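Local coordinates for response regulator FixJ (Bradyrhizobium japonicum, PDB 5XSO), which acts, once activated by its partner FixL, as a DNA-binding response regulator that induces the expression of nifA and fixK, at residues V19-D23 / A24-D28; D111-E114 / K115-D119. All blocks are in the same frame, centred on the assembly; numbering follows the deposited sequence.

How the contacts relate
Both contacts lie in the receiver domain, an open alpha/beta fold of the CheY type whose five-stranded parallel sheet has the strand order 2-1-3-4-5. Contact 1 comes first along the chain, where inner strand 16-20 turns into helix 24-36; contact 2 follows much later, where edge strand 111-114 gives way to the loop before helix 119-138. They are about 14 Å apart, centre to centre, yet they touch: Met26 SD packs 3.8 Å from Lys115 CE. Both bring side chains to the probable magnesium site at the ends of the parallel strands: contact 1 supplies Asp21 and Asp22, which probably bind the metal with Asp65 and Arg67, and contact 2 brings Lys115 beside Asp65.

Contact 1. Residues V19-D23 / A24-D28; sequences VIDDD and AAMRD
The backbone leaves strand 16-20 at Asp21, turns through Asp22 and Asp23 and enters helix 24-36, whose first turn closes with Arg27 N bound to Asp23 O at 3.0 Å. Asp23 is the N-cap. Its CG stands anti to the backbone N (chi1 172°), which carries OD2 over the helix start; there it accepts from Ala25 N at 2.6 Å, met from above the carboxylate plane, and more weakly from Met26 N. Its other oxygen, OD1, rests 3.3 Å from Met26 CG, the two side chains crossing at about a right angle. Asp21 closes an Asx turn: OD1 takes Asp23 N at 2.8 Å on its anti side, somewhat out of the carboxylate plane, while OD2 lies 3.4 Å from Met26 CB. Arg27 bends back at chi3 (-47°) and hands NH1 to Asp21 O at 2.9 Å, a straight bond close to the guanidinium plane, though tilted from that of the carbonyl. Thus the guanidinium ties the turn down through a backbone oxygen, with water 2 held at NH2. Asp21 and Asp22 probably bind magnesium, Asp21 lying beside Asp65. Arg27 leans on Leu43 of strand 40-44 and on Asp45, whereas Met26 reaches Met92 of strand 89-93 and Lys115 in the loop after strand 111-114.

Contact 2. Residues D111-E114 / K115-D119; sequences DFLE and KPFED
One face of the Phe117 ring is covered by Leu113, whose CD1 sits over the ring centre, 3.7 Å from the centroid and 14° off the normal, as a CH-pi contact. At the edge, near the ring plane, lies Glu114 O, 3.8 Å from Phe117 CB. Leu113 CB extends the contact to one side of the ring at 3.7 Å from Phe117 CD2, and CD2 of the leucine meets Phe117 CB at 4.0 Å. The two side chains cross at about a right angle. Phe117 adopts the crowded position, CG between its backbone N and carbonyl carbon (chi1 57°), and this folds the ring back over the leucine four residues earlier. Replacing Phe117 by an alanine takes the ring from between Leu113, Leu122 and Met92, and would probably leave the leucine methyl CD1 without its aromatic cover.

The peptide between Lys115 and Pro116 is cis, which probably helps the chain turn here. A lysine followed by a cis proline after the fifth strand is a hallmark of CheY-like receivers, and here Lys115 sends its amine toward the acidic pocket, its side chain about 4 Å from that of Asp65 and packed on Met26. Across the turn, Glu114 O and Pro116 O come within 3.3 Å of each other, two acceptors with no bond between them. Leu113 also packs on Arg121 and Leu122 of helix 119-138, and Phe117 reaches Met92 of strand 89-93.

Contact 1. Residues V19-D23 / A24-D28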
ATOM      1  N   VAL A  19      -4.489  -7.803 -15.039  1.00 20.06           N
ATOM      2  CA  VAL A  19      -4.691  -9.260 -15.021  1.00 19.14           C
ATOM      3  C   VAL A  19      -3.344  -9.957 -15.165  1.00 20.41           C
ATOM      4  O   VAL A  19      -2.592  -9.678 -16.112  1.00 21.89           O
ATOM      5  CB  VAL A  19      -5.635  -9.694 -16.151  1.00 21.09           C
ATOM      6  CG1 VAL A  19      -5.725 -11.238 -16.245  1.00 18.06           C
ATOM      7  CG2 VAL A  19      -7.051  -9.095 -15.931  1.00 17.53           C
ATOM      8  N   ILE A  20      -3.071 -10.916 -14.278  1.00 20.06           N
ATOM      9  CA  ILE A  20      -1.821 -11.671 -14.312  1.00 21.46           C
ATOM     10  C   ILE A  20      -2.190 -13.138 -14.366  1.00 20.70           C
ATOM     11  O   ILE A  20      -2.697 -13.693 -13.375  1.00 19.66           O
ATOM     12  CB  ILE A  20      -0.920 -11.392 -13.105  1.00 25.95           C
ATOM     13  CG1 ILE A  20      -0.634  -9.889 -12.975  1.00 25.51           C
ATOM     14  CG2 ILE A  20       0.350 -12.204 -13.261  1.00 24.20           C
ATOM     15  CD1 ILE A  20       0.133  -9.533 -11.667  1.00 24.45           C
ATOM     16  N   ASP A  21      -2.013 -13.766 -15.532  1.00 21.38           N
ATOM     17  CA  ASP A  21      -2.409 -15.168 -15.637  1.00 20.89           C
ATOM     18  C   ASP A  21      -1.631 -15.788 -16.778  1.00 22.60           C
ATOM     19  O   ASP A  21      -1.575 -15.215 -17.857  1.00 23.35           O
ATOM     20  CB  ASP A  21      -3.915 -15.337 -15.879  1.00 20.11           C
ATOM     21  CG  ASP A  21      -4.408 -16.718 -15.496  1.00 27.15           C
ATOM     22  OD1 ASP A  21      -3.763 -17.740 -15.865  1.00 27.61           O
ATOM     23  OD2 ASP A  21      -5.425 -16.787 -14.777  1.00 22.69           O
ATOM     24  N   ASP A  22      -0.976 -16.918 -16.519  1.00 27.08           N
ATOM     25  CA  ASP A  22      -0.268 -17.480 -17.667  1.00 35.55           C
ATOM     26  C   ASP A  22      -1.190 -18.295 -18.577  1.00 36.27           C
ATOM     27  O   ASP A  22      -0.739 -18.752 -19.626  1.00 31.94           O
ATOM     28  CB  ASP A  22       0.930 -18.323 -17.197  1.00 40.39           C
ATOM     29  CG  ASP A  22       0.519 -19.555 -16.455  1.00 48.33           C
ATOM     30  OD1 ASP A  22      -0.424 -19.479 -15.615  1.00 36.22           O
ATOM     31  OD2 ASP A  22       1.161 -20.602 -16.702  1.00 59.45           O
ATOM     32  N   ASP A  23      -2.467 -18.462 -18.225  1.00 29.57           N
ATOM     33  CA  ASP A  23      -3.420 -19.212 -19.052  1.00 24.82           C
ATOM     34  C   ASP A  23      -4.085 -18.291 -20.053  1.00 26.49           C
ATOM     35  O   ASP A  23      -4.854 -17.399 -19.669  1.00 24.71           O
ATOM     36  CB  ASP A  23      -4.484 -19.882 -18.180  1.00 26.14           C
ATOM     37  CG  ASP A  23      -5.628 -20.532 -19.010  1.00 39.35           C
ATOM     38  OD1 ASP A  23      -6.457 -21.237 -18.413  1.00 58.31           O
ATOM     39  OD2 ASP A  23      -5.705 -20.388 -20.226  1.00 52.06           O
ATOM     40  N   ALA A  24      -3.842 -18.549 -21.352  1.00 24.36           N
ATOM     41  CA  ALA A  24      -4.402 -17.708 -22.401  1.00 27.66           C
ATOM     42  C   ALA A  24      -5.935 -17.650 -22.330  1.00 23.28           C
ATOM     43  O   ALA A  24      -6.530 -16.591 -22.545  1.00 22.84           O
ATOM     44  CB  ALA A  24      -3.940 -18.226 -23.774  1.00 29.94           C
ATOM     45  N   ALA A  25      -6.588 -18.779 -22.051  1.00 24.38           N
ATOM     46  CA  ALA A  25      -8.057 -18.786 -22.068  1.00 28.76           C
ATOM     47  C   ALA A  25      -8.628 -17.993 -20.893  1.00 20.91           C
ATOM     48  O   ALA A  25      -9.674 -17.345 -21.030  1.00 20.56           O
ATOM     49  CB  ALA A  25      -8.592 -20.224 -22.028  1.00 35.36           C
ATOM     50  N   MET A  26      -7.959 -18.042 -19.725  1.00 19.98           N
ATOM     51  CA  MET A  26      -8.350 -17.149 -18.622  1.00 19.07           C
ATOM     52  C   MET A  26      -8.189 -15.689 -19.016  1.00 18.35           C
ATOM     53  O   MET A  26      -9.086 -14.878 -18.758  1.00 17.70           O
ATOM     54  CB  MET A  26      -7.541 -17.415 -17.343  1.00 19.21           C
ATOM     55  CG  MET A  26      -7.866 -18.786 -16.719  1.00 30.68           C
ATOM     56  SD  MET A  26      -9.502 -18.697 -15.883  1.00 28.66           S
ATOM     57  CE  MET A  26      -9.427 -17.128 -15.041  1.00 27.00           C
ATOM     58  N   ARG A  27      -7.015 -15.324 -19.581  1.00 19.15           N
ATOM     59  CA  ARG A  27      -6.790 -13.933 -20.000  1.00 19.45           C
ATOM     60  C   ARG A  27      -7.873 -13.487 -20.965  1.00 19.82           C
ATOM     61  O   ARG A  27      -8.451 -12.412 -20.798  1.00 19.36           O
ATOM     62  CB  ARG A  27      -5.401 -13.736 -20.636  1.00 21.18           C
ATOM     63  CG  ARG A  27      -4.256 -13.875 -19.551  1.00 22.24           C
ATOM     64  CD  ARG A  27      -2.885 -13.338 -20.102  1.00 27.93           C
ATOM     65  NE  ARG A  27      -2.569 -13.832 -21.445  1.00 31.15           N
ATOM     66  CZ  ARG A  27      -1.935 -14.978 -21.693  1.00 37.10           C
ATOM     67  NH1 ARG A  27      -1.539 -15.770 -20.699  1.00 30.42           N
ATOM     68  NH2 ARG A  27      -1.688 -15.328 -22.940  1.00 40.69           N
ATOM     69  N   ASP A  28      -8.176 -14.310 -21.971  1.00 20.92           N
ATOM     70  CA  ASP A  28      -9.236 -13.932 -22.911  1.00 21.62           C
ATOM     71  C   ASP A  28     -10.576 -13.762 -22.207  1.00 20.54           C
ATOM     72  O   ASP A  28     -11.335 -12.833 -22.509  1.00 20.67           O
ATOM     73  CB  ASP A  28      -9.401 -14.979 -24.027  1.00 23.31           C
ATOM     74  CG  ASP A  28      -8.342 -14.878 -25.105  1.00 24.88           C
ATOM     75  OD1 ASP A  28      -7.625 -13.862 -25.164  1.00 26.03           O
ATOM     76  OD2 ASP A  28      -8.233 -15.870 -25.852  1.00 27.21           O
TER
HETATM   77  O   HOH W   1      -2.120 -20.651 -22.200  1.00 37.00           O
HETATM   78  O   HOH W   2      -0.011 -17.833 -22.753  1.00 41.15           O

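Contact 2. Residues D111-E114 / K115-D119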
ATOM      1  N   ASP A 111      -8.782 -10.391  -1.239  1.00 19.44           N
ATOM      2  CA  ASP A 111      -9.750 -11.498  -1.203  1.00 19.16           C
ATOM      3  C   ASP A 111      -9.294 -12.504  -2.269  1.00 18.23           C
ATOM      4  O   ASP A 111      -8.314 -12.258  -2.981  1.00 17.79           O
ATOM      5  CB  ASP A 111     -11.179 -10.937  -1.425  1.00 18.87           C
ATOM      6  CG  ASP A 111     -12.290 -11.807  -0.808  1.00 19.87           C
ATOM      7  OD1 ASP A 111     -12.047 -12.981  -0.485  1.00 20.69           O
ATOM      8  OD2 ASP A 111     -13.456 -11.326  -0.694  1.00 21.71           O
ATOM      9  N   PHE A 112     -10.010 -13.627  -2.390  1.00 18.11           N
ATOM     10  CA  PHE A 112      -9.671 -14.668  -3.345  1.00 17.51           C
ATOM     11  C   PHE A 112     -10.951 -15.171  -3.984  1.00 17.14           C
ATOM     12  O   PHE A 112     -12.061 -14.985  -3.447  1.00 17.71           O
ATOM     13  CB  PHE A 112      -8.893 -15.821  -2.670  1.00 18.38           C
ATOM     14  CG  PHE A 112      -9.774 -16.685  -1.807  1.00 19.23           C
ATOM     15  CD1 PHE A 112     -10.310 -17.859  -2.298  1.00 19.19           C
ATOM     16  CD2 PHE A 112     -10.102 -16.287  -0.509  1.00 20.25           C
ATOM     17  CE1 PHE A 112     -11.146 -18.649  -1.493  1.00 21.89           C
ATOM     18  CE2 PHE A 112     -10.953 -17.081   0.292  1.00 21.17           C
ATOM     19  CZ  PHE A 112     -11.485 -18.240  -0.190  1.00 21.12           C
ATOM     20  N   LEU A 113     -10.802 -15.869  -5.108  1.00 16.59           N
ATOM     21  CA  LEU A 113     -11.926 -16.511  -5.774  1.00 16.58           C
ATOM     22  C   LEU A 113     -11.555 -17.933  -6.121  1.00 16.90           C
ATOM     23  O   LEU A 113     -10.529 -18.155  -6.777  1.00 16.56           O
ATOM     24  CB  LEU A 113     -12.298 -15.745  -7.096  1.00 15.81           C
ATOM     25  CG  LEU A 113     -13.296 -14.610  -6.936  1.00 34.94           C
ATOM     26  CD1 LEU A 113     -13.584 -13.865  -8.252  1.00 27.29           C
ATOM     27  CD2 LEU A 113     -14.595 -15.202  -6.401  1.00 38.09           C
ATOM     28  N   GLU A 114     -12.374 -18.889  -5.704  1.00 17.70           N
ATOM     29  CA  GLU A 114     -12.162 -20.268  -6.118  1.00 18.21           C
ATOM     30  C   GLU A 114     -12.759 -20.472  -7.496  1.00 17.98           C
ATOM     31  O   GLU A 114     -13.957 -20.227  -7.686  1.00 18.18           O
ATOM     32  CB  GLU A 114     -12.791 -21.262  -5.120  1.00 19.41           C
ATOM     33  CG  GLU A 114     -12.500 -22.689  -5.554  1.00 20.11           C
ATOM     34  CD  GLU A 114     -13.139 -23.756  -4.620  1.00 21.50           C
ATOM     35  OE1 GLU A 114     -13.807 -24.663  -5.104  1.00 22.22           O
ATOM     36  OE2 GLU A 114     -12.883 -23.669  -3.403  1.00 22.02           O
ATOM     37  N   LYS A 115     -11.935 -20.936  -8.458  1.00 17.81           N
ATOM     38  CA  LYS A 115     -12.430 -21.221  -9.804  1.00 17.92           C
ATOM     39  C   LYS A 115     -13.227 -22.524  -9.822  1.00 19.39           C
ATOM     40  O   LYS A 115     -12.950 -23.443  -9.047  1.00 19.83           O
ATOM     41  CB  LYS A 115     -11.267 -21.333 -10.783  1.00 17.71           C
ATOM     42  CG  LYS A 115     -10.386 -20.017 -10.877  1.00 17.87           C
ATOM     43  CD  LYS A 115      -8.983 -20.317 -11.385  1.00 24.93           C
ATOM     44  CE  LYS A 115      -9.067 -20.811 -12.813  1.00 38.68           C
ATOM     45  NZ  LYS A 115      -7.717 -20.991 -13.411  1.00 46.05           N
ATOM     46  N   PRO A 116     -14.207 -22.649 -10.719  1.00 19.56           N
ATOM     47  CA  PRO A 116     -14.709 -21.594 -11.622  1.00 19.03           C
ATOM     48  C   PRO A 116     -15.561 -20.609 -10.826  1.00 18.76           C
ATOM     49  O   PRO A 116     -16.245 -21.024  -9.884  1.00 19.45           O
ATOM     50  CB  PRO A 116     -15.553 -22.368 -12.627  1.00 23.03           C
ATOM     51  CG  PRO A 116     -16.115 -23.544 -11.790  1.00 24.35           C
ATOM     52  CD  PRO A 116     -14.925 -23.922 -10.879  1.00 20.94           C
ATOM     53  N   PHE A 117     -15.557 -19.334 -11.204  1.00 17.98           N
ATOM     54  CA  PHE A 117     -16.367 -18.342 -10.511  1.00 24.05           C
ATOM     55  C   PHE A 117     -17.237 -17.609 -11.536  1.00 18.13           C
ATOM     56  O   PHE A 117     -16.921 -17.543 -12.734  1.00 19.12           O
ATOM     57  CB  PHE A 117     -15.441 -17.374  -9.660  1.00 18.09           C
ATOM     58  CG  PHE A 117     -14.378 -16.677 -10.471  1.00 17.36           C
ATOM     59  CD1 PHE A 117     -14.707 -15.605 -11.313  1.00 15.82           C
ATOM     60  CD2 PHE A 117     -13.071 -17.131 -10.428  1.00 16.09           C
ATOM     61  CE1 PHE A 117     -13.736 -14.965 -12.062  1.00 19.42           C
ATOM     62  CE2 PHE A 117     -12.063 -16.507 -11.170  1.00 15.20           C
ATOM     63  CZ  PHE A 117     -12.401 -15.425 -11.995  1.00 14.93           C
ATOM     64  N   GLU A 118     -18.309 -16.991 -11.059  1.00 24.40           N
ATOM     65  CA  GLU A 118     -19.184 -16.211 -11.937  1.00 29.71           C
ATOM     66  C   GLU A 118     -18.611 -14.828 -12.223  1.00 28.68           C
ATOM     67  O   GLU A 118     -17.944 -14.231 -11.361  1.00 24.47           O
ATOM     68  CB  GLU A 118     -20.557 -16.062 -11.295  1.00 44.95           C
ATOM     69  CG  GLU A 118     -21.219 -17.390 -10.928  1.00 53.39           C
ATOM     70  CD  GLU A 118     -21.821 -18.114 -12.125  1.00 64.96           C
ATOM     71  OE1 GLU A 118     -22.420 -19.201 -11.937  1.00 74.76           O
ATOM     72  OE2 GLU A 118     -21.707 -17.598 -13.258  1.00 71.70           O
ATOM     73  N   ASP A 119     -18.896 -14.314 -13.436  1.00 25.76           N
ATOM     74  CA  ASP A 119     -18.408 -12.991 -13.853  1.00 24.34           C
ATOM     75  C   ASP A 119     -18.771 -11.935 -12.824  1.00 24.60           C
ATOM     76  O   ASP A 119     -17.957 -11.061 -12.480  1.00 18.99           O
ATOM     77  CB  ASP A 119     -19.008 -12.558 -15.215  1.00 24.98           C
ATOM     78  CG  ASP A 119     -18.593 -13.436 -16.386  1.00 25.72           C
ATOM     79  OD1 ASP A 119     -17.800 -14.354 -16.204  1.00 25.10           O
ATOM     80  OD2 ASP A 119     -19.094 -13.201 -17.523  1.00 26.28           O
TER